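Local coordinates for exopolyphosphatase-related protein (Archaeoglobus fulgidus, PDB 3LLV), which probably binds NAD(P) through the N-terminal Rossmann (TrkA-N) domain present here, part of a longer DHH-family protein tentatively linked to nucleic acid binding, at residues A[43-46]-A[51-54]; A[90-93]-A[98-101]. All coordinates share one frame; numbering follows the deposited sequence. Where two conformers were deposited one is given.

Contact 1: residues A[43-46]-A[51-54]; sequences ELLE and DAVI
Ala52 meets the helix 39-47 between two successive residues, its methyl pointing at the helix and resting against Leu45 CB on one hand and the aliphatic stem of Glu46 on the other. The Leu45 CB to Ala52 CB separation is 3.9 Å, and Glu46 CG lies 3.8 Å from the same methyl. This small side chain lets the helix come close, with the CA atoms of Glu46 and Ala52 only 5.9 Å apart. Leu45 meets the methyl mainly through its CB; the branch runs on toward its other neighbours.

Glu46 arrives from the side of the helix. With CG beside its own backbone N (chi1 -68°) and the chain extended beyond it, the carboxylate is carried out to the strand backbone. Its flat group, turned at chi3 -71°, presents a face to the Ala52 carbonyl, whose oxygen sits above that face instead of in its plane. Glu46 OE2 comes to 3.2 Å from Ala52 O. Both are acceptors, so this is proximity without a direct bond, and the approach is probably mildly unfavourable electrostatically. Apolar packing therefore carries the contact.

In the fold, the helix covers one face of the sheet at strand 51-54, the outermost strand on this side. Leu45 also reaches Phe50, Ser14 and Ala34, and Ala52 touches both Ala34 and Ile42. Backbone bonds from Asp51 and Val53 to Ala34 join the strand in parallel to strand 32-36, completing the beta-alpha-beta unit.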
ATOM      1  N   GLU A  43     -16.062   3.407   3.010  1.00 11.37           N
ATOM      2  CA  GLU A  43     -17.121   4.395   3.261  1.00 11.78           C
ATOM      3  C   GLU A  43     -16.762   5.438   4.338  1.00 11.04           C
ATOM      4  O   GLU A  43     -17.105   6.617   4.187  1.00 11.67           O
ATOM      5  CB  GLU A  43     -18.473   3.718   3.530  1.00 12.77           C
ATOM      6  CG  GLU A  43     -19.115   3.114   2.256  1.00 14.60           C
ATOM      7  CD  GLU A  43     -20.453   2.408   2.503  1.00 16.78           C
ATOM      8  OE1 GLU A  43     -20.990   2.473   3.632  1.00 19.12           O
ATOM      9  OE2 GLU A  43     -20.978   1.782   1.553  1.00 17.35           O
ATOM     10  N   LEU A  44     -16.076   5.056   5.427  1.00 10.29           N
ATOM     11  CA  LEU A  44     -15.606   6.070   6.385  1.00  9.45           C
ATOM     12  C   LEU A  44     -14.577   6.951   5.823  1.00  8.59           C
ATOM     13  O   LEU A  44     -14.562   8.090   6.073  1.00  8.84           O
ATOM     14  CB  LEU A  44     -15.034   5.497   7.671  1.00 10.11           C
ATOM     15  N   LEU A  45     -13.652   6.417   5.050  1.00  8.46           N
ATOM     16  CA  LEU A  45     -12.680   7.288   4.408  1.00  8.26           C
ATOM     17  C   LEU A  45     -13.400   8.299   3.493  1.00  7.58           C
ATOM     18  O   LEU A  45     -13.051   9.485   3.471  1.00  6.97           O
ATOM     19  CB  LEU A  45     -11.641   6.456   3.636  1.00  7.80           C
ATOM     20  CG  LEU A  45     -10.631   5.663   4.479  1.00  8.77           C
ATOM     21  CD1 LEU A  45      -9.862   4.715   3.575  1.00  7.53           C
ATOM     22  CD2 LEU A  45      -9.681   6.607   5.202  1.00  8.07           C
ATOM     23  N   GLU A  46     -14.385   7.828   2.736  1.00  8.70           N
ATOM     24  CA  GLU A  46     -15.140   8.714   1.840  1.00  8.52           C
ATOM     25  C   GLU A  46     -15.907   9.803   2.622  1.00  8.70           C
ATOM     26  O   GLU A  46     -15.961  10.975   2.213  1.00  8.77           O
ATOM     27  CB  GLU A  46     -16.083   7.900   0.953  1.00  9.46           C
ATOM     28  CG  GLU A  46     -15.351   7.036  -0.060  1.00 10.07           C
ATOM     29  CD  GLU A  46     -16.310   6.359  -1.023  1.00 13.41           C
ATOM     30  OE1 GLU A  46     -17.038   5.432  -0.599  1.00 14.76           O
ATOM     31  OE2 GLU A  46     -16.329   6.757  -2.200  1.00 14.04           O
ATOM     32  N   ASP A  51     -10.490  10.186  -1.156  1.00  7.37           N
ATOM     33  CA  ASP A  51     -10.851   9.420  -2.351  1.00  6.97           C
ATOM     34  C   ASP A  51     -10.584   7.952  -2.055  1.00  6.74           C
ATOM     35  O   ASP A  51      -9.447   7.571  -1.766  1.00  5.66           O
ATOM     36  CB  ASP A  51     -10.017   9.862  -3.548  1.00  7.38           C
ATOM     37  CG  ASP A  51     -10.265  11.307  -3.930  1.00 10.20           C
ATOM     38  OD1 ASP A  51     -11.447  11.695  -4.076  1.00 11.06           O
ATOM     39  OD2 ASP A  51      -9.272  12.048  -4.089  1.00 12.78           O
ATOM     40  N   ALA A  52     -11.632   7.138  -2.089  1.00  6.24           N
ATOM     41  CA  ALA A  52     -11.517   5.740  -1.697  1.00  6.34           C
ATOM     42  C   ALA A  52     -12.463   4.907  -2.522  1.00  5.99           C
ATOM     43  O   ALA A  52     -13.556   5.364  -2.874  1.00  5.79           O
ATOM     44  CB  ALA A  52     -11.819   5.576  -0.193  1.00  7.13           C
ATOM     45  N   VAL A  53     -12.041   3.688  -2.846  1.00  4.85           N
ATOM     46  CA  VAL A  53     -12.873   2.785  -3.626  1.00  4.51           C
ATOM     47  C   VAL A  53     -12.859   1.352  -3.069  1.00  4.74           C
ATOM     48  O   VAL A  53     -11.814   0.860  -2.607  1.00  5.61           O
ATOM     49  CB  VAL A  53     -12.458   2.842  -5.139  1.00  3.80           C
ATOM     50  CG1 VAL A  53     -10.977   2.438  -5.337  1.00  3.53           C
ATOM     51  CG2 VAL A  53     -13.389   2.008  -6.011  1.00  5.32           C
ATOM     52  N   ILE A  54     -14.018   0.708  -3.104  1.00  4.91           N
ATOM     53  CA  ILE A  54     -14.182  -0.697  -2.752  1.00  5.30           C
ATOM     54  C   ILE A  54     -13.742  -1.510  -3.951  1.00  5.14           C
ATOM     55  O   ILE A  54     -14.313  -1.389  -5.030  1.00  4.80           O
ATOM     56  CB  ILE A  54     -15.655  -1.046  -2.418  1.00  5.88           C
ATOM     57  CG1 ILE A  54     -16.148  -0.318  -1.154  1.00  5.60           C
ATOM     58  CG2 ILE A  54     -15.875  -2.579  -2.309  1.00  7.39           C
ATOM     59  CD1 ILE A  54     -17.670  -0.126  -1.115  1.00  5.94           C
TER

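Contact 2: residues A[90-93]-A[98-101]; sequences ALRS and YAIV
The CA atoms of Leu91 and Ala99 are the nearest pair across the two segments, 8.9 Å apart, a spacing that leaves side chains to fill the gap. Ala99 points its methyl toward the helix, and two residues reach it from there. In Leu91, chi1 of -179° carries CG away from the backbone N, and with chi2 near 62° the CD2 methyl comes to 4.1 Å from Ala99 CB.

Arg92 reaches the strand at the end of a longer, folded path. Its chain bends at chi2 (-80°) and brings the guanidinium across to the start of the strand, where NH2 stands 3.6 Å from Ala99 CB, an oblique approach. Tyr98 C lies at the edge of the same group, near its plane, 4.2 Å from NH2. These are van der Waals contacts; the polar partners lie next door. NH2 is hydrogen-bonded to Val97 O, NH1 to Ser95 O and NE to Gly116 O, so all three nitrogens have a backbone carbonyl as partner.

The chemistry is thus divided: Leu91 gives apolar packing against a buried alanine, whereas Arg92 uses its N-H donors to hold carbonyl oxygens of the turn between helix and strand and of the loop before strand 119-122. Gripped at three nitrogens, its planar head is probably fixed in rotation, and the methyl of Ala99 rests against it.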
ATOM      1  N   ALA A  90      -0.944  -9.723  -8.982  1.00 11.22           N
ATOM      2  CA  ALA A  90      -2.045  -9.169  -9.799  1.00 10.40           C
ATOM      3  C   ALA A  90      -1.624  -7.838 -10.430  1.00 10.34           C
ATOM      4  O   ALA A  90      -1.782  -7.618 -11.650  1.00 10.05           O
ATOM      5  CB  ALA A  90      -3.344  -8.983  -8.955  1.00 11.40           C
ATOM      6  N   LEU A  91      -1.081  -6.959  -9.593  1.00 10.27           N
ATOM      7  CA  LEU A  91      -0.582  -5.678 -10.040  1.00 10.50           C
ATOM      8  C   LEU A  91       0.441  -5.860 -11.142  1.00 10.48           C
ATOM      9  O   LEU A  91       0.315  -5.256 -12.203  1.00 10.73           O
ATOM     10  CB  LEU A  91       0.024  -4.886  -8.860  1.00 10.98           C
ATOM     11  CG  LEU A  91       0.565  -3.509  -9.245  1.00 10.84           C
ATOM     12  CD1 LEU A  91      -0.530  -2.575  -9.804  1.00 13.08           C
ATOM     13  CD2 LEU A  91       1.285  -2.848  -8.045  1.00 12.39           C
ATOM     14  N   ARG A  92       1.439  -6.702 -10.890  1.00 10.63           N
ATOM     15  CA  ARG A  92       2.537  -6.911 -11.838  1.00 11.67           C
ATOM     16  C   ARG A  92       2.141  -7.556 -13.179  1.00 13.03           C
ATOM     17  O   ARG A  92       2.845  -7.384 -14.208  1.00 14.62           O
ATOM     18  CB  ARG A  92       3.672  -7.656 -11.132  1.00 10.85           C
ATOM     19  CG  ARG A  92       4.460  -6.748 -10.227  1.00 12.14           C
ATOM     20  CD  ARG A  92       5.474  -5.916 -11.040  1.00 10.98           C
ATOM     21  NE  ARG A  92       6.115  -4.915 -10.177  1.00 12.27           N
ATOM     22  CZ  ARG A  92       5.647  -3.693  -9.947  1.00  8.53           C
ATOM     23  NH1 ARG A  92       4.522  -3.261 -10.499  1.00 11.60           N
ATOM     24  NH2 ARG A  92       6.270  -2.904  -9.093  1.00 10.95           N
ATOM     25  N   SER A  93       1.031  -8.293 -13.162  1.00 13.68           N
ATOM     26  CA  SER A  93       0.491  -8.885 -14.386  0.50 13.54           C
ATOM     27  C   SER A  93      -0.044  -7.797 -15.322  1.00 13.21           C
ATOM     28  O   SER A  93      -0.179  -8.026 -16.522  1.00 13.84           O
ATOM     29  CB  SER A  93      -0.605  -9.894 -14.065  0.50 14.17           C
ATOM     30  OG  SER A  93      -1.820  -9.223 -13.774  0.50 14.85           O
ATOM     31  N   TYR A  98       5.783   1.515  -9.876  1.00  9.95           N
ATOM     32  CA  TYR A  98       6.597   1.326  -8.678  1.00  9.59           C
ATOM     33  C   TYR A  98       5.731   0.917  -7.471  1.00  9.30           C
ATOM     34  O   TYR A  98       4.682   1.535  -7.225  1.00  9.92           O
ATOM     35  CB  TYR A  98       7.287   2.642  -8.400  1.00  9.73           C
ATOM     36  CG  TYR A  98       8.432   2.569  -7.438  1.00 10.80           C
ATOM     37  CD1 TYR A  98       9.729   2.379  -7.894  1.00 13.06           C
ATOM     38  CD2 TYR A  98       8.225   2.722  -6.066  1.00 13.61           C
ATOM     39  CE1 TYR A  98      10.792   2.330  -7.022  1.00 12.56           C
ATOM     40  CE2 TYR A  98       9.308   2.701  -5.174  1.00 14.57           C
ATOM     41  CZ  TYR A  98      10.578   2.493  -5.670  1.00 12.48           C
ATOM     42  OH  TYR A  98      11.664   2.453  -4.799  1.00 15.39           O
ATOM     43  N   ALA A  99       6.145  -0.143  -6.767  1.00 10.01           N
ATOM     44  CA  ALA A  99       5.367  -0.668  -5.632  1.00  9.93           C
ATOM     45  C   ALA A  99       6.234  -0.838  -4.404  1.00 10.32           C
ATOM     46  O   ALA A  99       7.382  -1.318  -4.493  1.00  9.93           O
ATOM     47  CB  ALA A  99       4.699  -1.995  -5.985  1.00  9.97           C
ATOM     48  N   ILE A 100       5.698  -0.409  -3.260  1.00 10.86           N
ATOM     49  CA  ILE A 100       6.396  -0.605  -1.984  1.00 10.90           C
ATOM     50  C   ILE A 100       5.463  -1.473  -1.178  1.00 10.88           C
ATOM     51  O   ILE A 100       4.284  -1.161  -1.045  1.00 10.69           O
ATOM     52  CB  ILE A 100       6.623   0.708  -1.245  1.00 10.64           C
ATOM     53  CG1 ILE A 100       7.410   1.701  -2.127  1.00 12.55           C
ATOM     54  CG2 ILE A 100       7.332   0.428   0.106  1.00  8.64           C
ATOM     55  CD1 ILE A 100       7.595   3.067  -1.473  1.00 12.95           C
ATOM     56  N   VAL A 101       5.990  -2.579  -0.655  1.00 11.66           N
ATOM     57  CA  VAL A 101       5.122  -3.593  -0.077  1.00 12.31           C
ATOM     58  C   VAL A 101       5.525  -3.904   1.345  1.00 11.56           C
ATOM     59  O   VAL A 101       6.699  -4.111   1.613  1.00 11.54           O
ATOM     60  CB  VAL A 101       5.192  -4.879  -0.922  1.00 12.51           C
ATOM     61  CG1 VAL A 101       4.108  -5.857  -0.488  1.00 13.74           C
ATOM     62  CG2 VAL A 101       5.071  -4.527  -2.406  1.00 14.01           C
TER

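In the fold
Following the chain from the N terminus, contact 1 closes first, where the turn after helix 39-47 returns the chain to strand 51-54; contact 2 follows, closing the short turn between helix 81-94 and strand 99-103. The two lie in series, neither nested nor crossed, and do not touch: their centres are 21 Å apart. Each is the second half of a beta-alpha-beta unit, 32-36 to 51-54 and 73-76 to 99-103. Both tie a helix to the same parallel sheet of order 3-2-1-4-5-6, contact 1 at its edge and contact 2 on the other side of strand 9-12, as expected for the two halves of a Rossmann fold.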